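Local coordinates for protein 350aa long hypothetical aspartate-semialdehyde dehydrogenase (Sulfolobus tokodaii, PDB 2EP5) that probably reduces malonyl-CoA with NADPH to malonate semialdehyde and free CoA, as a member of the aspartate-semialdehyde dehydrogenase family, at residues Q18-M23 with G335-T340; T240-M245 with G326-R331. One frame throughout, in Å; residues are numbered along the deposited sequence.

Contact 1: Q18-M23 with G335-T340; sequences QKMVKM and GITILT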
loop_
_atom_site.group_PDB
_atom_site.type_symbol
_atom_site.label_atom_id
_atom_site.label_comp_id
_atom_site.label_asym_id
_atom_site.label_seq_id
_atom_site.Cartn_x
_atom_site.Cartn_y
_atom_site.Cartn_z
ATOM N N GLN A 18 4.836 24.283 0.406
ATOM C CA GLN A 18 3.384 24.394 0.354
ATOM C C GLN A 18 2.798 24.412 1.757
ATOM O O GLN A 18 1.840 25.131 2.017
ATOM C CB GLN A 18 2.788 23.256 -0.486
ATOM C CG GLN A 18 3.298 23.259 -1.934
ATOM C CD GLN A 18 2.584 22.253 -2.820
ATOM O OE1 GLN A 18 3.100 21.853 -3.871
ATOM N NE2 GLN A 18 1.387 21.849 -2.410
ATOM N N LYS A 19 3.373 23.632 2.668
ATOM C CA LYS A 19 2.903 23.623 4.054
ATOM C C LYS A 19 3.040 25.034 4.636
ATOM O O LYS A 19 2.120 25.557 5.260
ATOM C CB LYS A 19 3.738 22.666 4.911
ATOM C CG LYS A 19 3.128 21.296 5.102
ATOM C CD LYS A 19 1.893 21.339 5.996
ATOM C CE LYS A 19 1.139 20.020 5.909
ATOM N NZ LYS A 19 -0.081 20.000 6.760
ATOM N N MET A 20 4.204 25.640 4.431
ATOM C CA MET A 20 4.457 26.975 4.949
ATOM C C MET A 20 3.520 28.003 4.323
ATOM O O MET A 20 2.978 28.861 5.015
ATOM C CB MET A 20 5.922 27.357 4.708
ATOM C CG MET A 20 6.891 26.489 5.487
ATOM S SD MET A 20 8.613 26.859 5.178
ATOM C CE MET A 20 8.867 28.245 6.276
ATOM N N VAL A 21 3.335 27.916 3.012
ATOM C CA VAL A 21 2.442 28.835 2.327
ATOM C C VAL A 21 1.061 28.739 2.966
ATOM O O VAL A 21 0.419 29.757 3.220
ATOM C CB VAL A 21 2.337 28.504 0.824
ATOM C CG1 VAL A 21 1.138 29.219 0.204
ATOM C CG2 VAL A 21 3.603 28.946 0.110
ATOM N N LYS A 22 0.614 27.516 3.245
ATOM C CA LYS A 22 -0.704 27.318 3.848
ATOM C C LYS A 22 -0.787 27.874 5.263
ATOM O O LYS A 22 -1.787 28.483 5.637
ATOM C CB LYS A 22 -1.080 25.831 3.861
ATOM C CG LYS A 22 -2.539 25.587 4.220
ATOM C CD LYS A 22 -2.921 24.111 4.192
ATOM C CE LYS A 22 -2.284 23.332 5.342
ATOM N NZ LYS A 22 -2.635 21.878 5.302
ATOM N N MET A 23 0.266 27.671 6.047
ATOM C CA MET A 23 0.298 28.152 7.424
ATOM C C MET A 23 0.444 29.672 7.524
ATOM O O MET A 23 -0.026 30.284 8.485
ATOM C CB MET A 23 1.436 27.462 8.189
ATOM C CG MET A 23 1.227 25.960 8.395
ATOM S SD MET A 23 2.626 25.139 9.205
ATOM C CE MET A 23 2.489 25.779 10.871
ATOM N N GLY A 335 6.470 24.285 10.380
ATOM C CA GLY A 335 6.095 24.856 11.654
ATOM C C GLY A 335 7.221 25.369 12.529
ATOM O O GLY A 335 7.050 26.389 13.198
ATOM N N ILE A 336 8.370 24.695 12.550
ATOM C CA ILE A 336 9.451 25.186 13.409
ATOM C C ILE A 336 10.143 26.422 12.847
ATOM O O ILE A 336 10.658 27.233 13.604
ATOM C CB ILE A 336 10.525 24.108 13.708
ATOM C CG1 ILE A 336 10.973 23.432 12.423
ATOM C CG2 ILE A 336 9.991 23.119 14.704
ATOM C CD1 ILE A 336 12.188 22.584 12.610
ATOM N N THR A 337 10.154 26.564 11.528
ATOM C CA THR A 337 10.769 27.729 10.911
ATOM C C THR A 337 9.916 28.951 11.247
ATOM O O THR A 337 10.423 29.997 11.651
ATOM C CB THR A 337 10.837 27.586 9.384
ATOM O OG1 THR A 337 11.688 26.489 9.049
ATOM C CG2 THR A 337 11.384 28.864 8.747
ATOM N N ILE A 338 8.610 28.800 11.080
ATOM C CA ILE A 338 7.673 29.879 11.356
ATOM C C ILE A 338 7.681 30.183 12.852
ATOM O O ILE A 338 7.623 31.347 13.261
ATOM C CB ILE A 338 6.247 29.481 10.872
ATOM C CG1 ILE A 338 6.228 29.429 9.339
ATOM C CG2 ILE A 338 5.205 30.459 11.398
ATOM C CD1 ILE A 338 4.962 28.822 8.750
ATOM N N LEU A 339 7.769 29.136 13.667
ATOM C CA LEU A 339 7.785 29.304 15.118
ATOM C C LEU A 339 9.083 29.999 15.525
ATOM O O LEU A 339 9.119 30.769 16.490
ATOM C CB LEU A 339 7.696 27.944 15.827
ATOM C CG LEU A 339 6.898 27.860 17.136
ATOM C CD1 LEU A 339 7.562 26.854 18.056
ATOM C CD2 LEU A 339 6.815 29.200 17.827
ATOM N N THR A 340 10.154 29.720 14.788
ATOM C CA THR A 340 11.441 30.330 15.084
ATOM C C THR A 340 11.347 31.826 14.848
ATOM O O THR A 340 11.864 32.613 15.640
ATOM C CB THR A 340 12.568 29.725 14.215
ATOM O OG1 THR A 340 12.699 28.329 14.515
ATOM C CG2 THR A 340 13.899 30.421 14.501
#

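Contact 2: T240-M245 with G326-R331; sequences TRVGHM and GDNLVR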
loop_
_atom_site.group_PDB
_atom_site.type_symbol
_atom_site.label_atom_id
_atom_site.label_comp_id
_atom_site.label_asym_id
_atom_site.label_seq_id
_atom_site.Cartn_x
_atom_site.Cartn_y
_atom_site.Cartn_z
ATOM N N THR A 240 4.950 4.930 4.462
ATOM C CA THR A 240 4.076 5.822 5.205
ATOM C C THR A 240 4.111 7.166 4.481
ATOM O O THR A 240 5.132 7.519 3.893
ATOM C CB THR A 240 4.617 5.967 6.646
ATOM O OG1 THR A 240 4.200 4.833 7.417
ATOM C CG2 THR A 240 4.134 7.253 7.298
ATOM N N ARG A 241 3.012 7.912 4.503
ATOM C CA ARG A 241 3.002 9.200 3.823
ATOM C C ARG A 241 3.640 10.280 4.674
ATOM O O ARG A 241 4.604 10.920 4.262
ATOM C CB ARG A 241 1.575 9.637 3.454
ATOM C CG ARG A 241 0.853 8.713 2.480
ATOM C CD ARG A 241 -0.540 9.229 2.154
ATOM N NE ARG A 241 -0.484 10.325 1.193
ATOM C CZ ARG A 241 -0.468 10.161 -0.125
ATOM N NH1 ARG A 241 -0.520 8.943 -0.642
ATOM N NH2 ARG A 241 -0.380 11.215 -0.927
ATOM N N VAL A 242 3.109 10.473 5.871
ATOM C CA VAL A 242 3.625 11.510 6.745
ATOM C C VAL A 242 3.811 11.027 8.161
ATOM O O VAL A 242 2.980 10.282 8.684
ATOM C CB VAL A 242 2.666 12.720 6.785
ATOM C CG1 VAL A 242 3.305 13.866 7.579
ATOM C CG2 VAL A 242 2.313 13.148 5.360
ATOM N N GLY A 243 4.900 11.466 8.786
ATOM C CA GLY A 243 5.165 11.083 10.160
ATOM C C GLY A 243 6.423 10.256 10.317
ATOM O O GLY A 243 6.572 9.210 9.675
ATOM N N HIS A 244 7.338 10.748 11.151
ATOM C CA HIS A 244 8.592 10.066 11.439
ATOM C C HIS A 244 8.517 9.470 12.837
ATOM O O HIS A 244 8.258 10.174 13.818
ATOM C CB HIS A 244 9.774 11.035 11.393
ATOM C CG HIS A 244 10.196 11.408 10.008
ATOM N ND1 HIS A 244 9.657 10.822 8.882
ATOM C CD2 HIS A 244 11.116 12.298 9.566
ATOM C CE1 HIS A 244 10.228 11.334 7.808
ATOM N NE2 HIS A 244 11.117 12.232 8.195
ATOM N N MET A 245 8.740 8.167 12.923
ATOM C CA MET A 245 8.710 7.493 14.201
ATOM C C MET A 245 10.148 7.219 14.636
ATOM O O MET A 245 11.040 7.037 13.801
ATOM C CB MET A 245 7.924 6.185 14.086
ATOM C CG MET A 245 7.889 5.373 15.373
ATOM S SD MET A 245 6.545 4.166 15.393
ATOM C CE MET A 245 5.134 5.258 15.266
ATOM N N GLY A 326 6.223 12.282 15.255
ATOM C CA GLY A 326 6.017 13.681 14.940
ATOM C C GLY A 326 5.765 13.897 13.457
ATOM O O GLY A 326 6.144 13.071 12.627
ATOM N N ASP A 327 5.102 15.000 13.125
ATOM C CA ASP A 327 4.819 15.335 11.733
ATOM C C ASP A 327 6.126 15.932 11.198
ATOM O O ASP A 327 6.532 17.024 11.612
ATOM C CB ASP A 327 3.700 16.374 11.673
ATOM C CG ASP A 327 3.242 16.670 10.255
ATOM O OD1 ASP A 327 4.083 16.669 9.330
ATOM O OD2 ASP A 327 2.032 16.927 10.072
ATOM N N ASN A 328 6.787 15.210 10.296
ATOM C CA ASN A 328 8.057 15.668 9.722
ATOM C C ASN A 328 7.919 16.933 8.866
ATOM O O ASN A 328 8.899 17.649 8.649
ATOM C CB ASN A 328 8.674 14.553 8.873
ATOM C CG ASN A 328 7.718 14.045 7.814
ATOM O OD1 ASN A 328 6.664 13.486 8.136
ATOM N ND2 ASN A 328 8.068 14.249 6.546
ATOM N N LEU A 329 6.712 17.203 8.377
ATOM C CA LEU A 329 6.470 18.383 7.544
ATOM C C LEU A 329 6.236 19.666 8.343
ATOM O O LEU A 329 6.566 20.768 7.892
ATOM C CB LEU A 329 5.261 18.148 6.637
ATOM C CG LEU A 329 5.335 17.021 5.607
ATOM C CD1 LEU A 329 4.054 17.037 4.778
ATOM C CD2 LEU A 329 6.556 17.211 4.701
ATOM N N VAL A 330 5.656 19.509 9.525
ATOM C CA VAL A 330 5.333 20.633 10.393
ATOM C C VAL A 330 6.391 20.809 11.485
ATOM O O VAL A 330 7.248 21.696 11.406
ATOM C CB VAL A 330 3.926 20.410 11.023
ATOM C CG1 VAL A 330 3.549 21.562 11.926
ATOM C CG2 VAL A 330 2.899 20.261 9.913
ATOM N N ARG A 331 6.328 19.963 12.504
ATOM C CA ARG A 331 7.293 20.016 13.591
ATOM C C ARG A 331 8.702 19.900 13.016
ATOM O O ARG A 331 9.637 20.541 13.496
ATOM C CB ARG A 331 7.071 18.853 14.553
ATOM C CG ARG A 331 7.950 18.919 15.785
ATOM C CD ARG A 331 7.387 19.965 16.713
ATOM N NE ARG A 331 8.408 20.815 17.296
ATOM C CZ ARG A 331 8.144 21.799 18.144
ATOM N NH1 ARG A 331 6.894 22.048 18.501
ATOM N NH2 ARG A 331 9.131 22.525 18.642
#

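Contact 1: Q18-M23 with G335-T340
M20 and M23, one helical turn apart on helix 15-24, reach across to T337, I338 and G335 of helix 334-347. This is helix-helix packing within the nucleotide-binding half of the enzyme: helix 15-24 follows strand 5-10, the first strand of the parallel Rossmann sheet, and the C-terminal helix returns from the end of the chain to lie against it. The axes of the two short segments come within 10.3 Å and cross at -47°, so the gap is bridged by long side chains and the backbones stay apart.

Among the apolar contacts, the M20 methyl CE ends 3.6 Å from T337 CG2, the two side chains crossing at about a right angle. T337 CG2 stands anti to its own backbone N, while OG1 faces N148, its strongest polar partner, with the A333 carbonyl and N107 also within hydrogen-bonding distance. I338, which buries the most surface on its helix, is set between the two methionines: its CG1 is 4.2 Å from M20 CE and its CD1 3.8 Å from M23 CB.

On the backbone side, G335 presents bare main chain to M23. The M23 chain runs extended through chi2 (176°) and bends at chi3 (71°), which brings its methyl CE to 3.8 Å from G335 CA.

Contact 2: T240-M245 with G326-R331
N328 lays its side chain flat over the imidazole of H244: N328 CB sits 3.4 Å from the centroid of the H244 ring, 13° off the ring normal, a CH-pi contact over the face. The amide and ring planes are only 17° apart, so the carboxamide stacks on the histidine. The N328 chi1 of 55° tucks CG between its backbone N and carbonyl carbon, and from there OD1 accepts a hydrogen bond from G243 N at 2.8 Å. ND2 is held by S181, so both ends of the amide are engaged and its rotation is fixed.

These residues lie where neighbouring antiparallel strands 244-251 and 319-326 of the mixed sheet in the dimerisation domain meet the active site; H244 is the predicted proton acceptor. H244 and G326 form a hydrogen-bonded pair, with H244 N to G326 O at 3.0 Å and a longer return bond, G326 N to H244 O, at 3.3 Å.

Beyond the strand, D327 OD1 receives L329 N at 2.8 Å in an Asx turn, and V330 N from above the carboxylate plane. Replacing D327 with an alanine would probably leave both backbone N-H groups without their carboxylate acceptor and let the turn carrying N328 shift. V242 CG1 lies 3.4 Å from D327 OD1, on the face of the carboxylate opposite V330 N, and also touches N328 OD1 and L329 CG.

In the fold
The two contacts have centres 14 Å apart and are joined through the chain that runs from 326-331 into helix 334-347. They also touch directly through K19 of contact 1, whose CG packs 4.1 Å from L329 CB of contact 2 and whose CD lies 4.2 Å from V330 CG2. Contact 1 belongs to the nucleotide-binding half and contact 2 to the dimerisation domain, so this packing of K19 spans the seam between them. C151, the predicted acyl-thioester cysteine, relates the pair to catalysis: the H244 side chain is about 4 Å from that of C151, whereas the T337 side chain is about 10 Å from it.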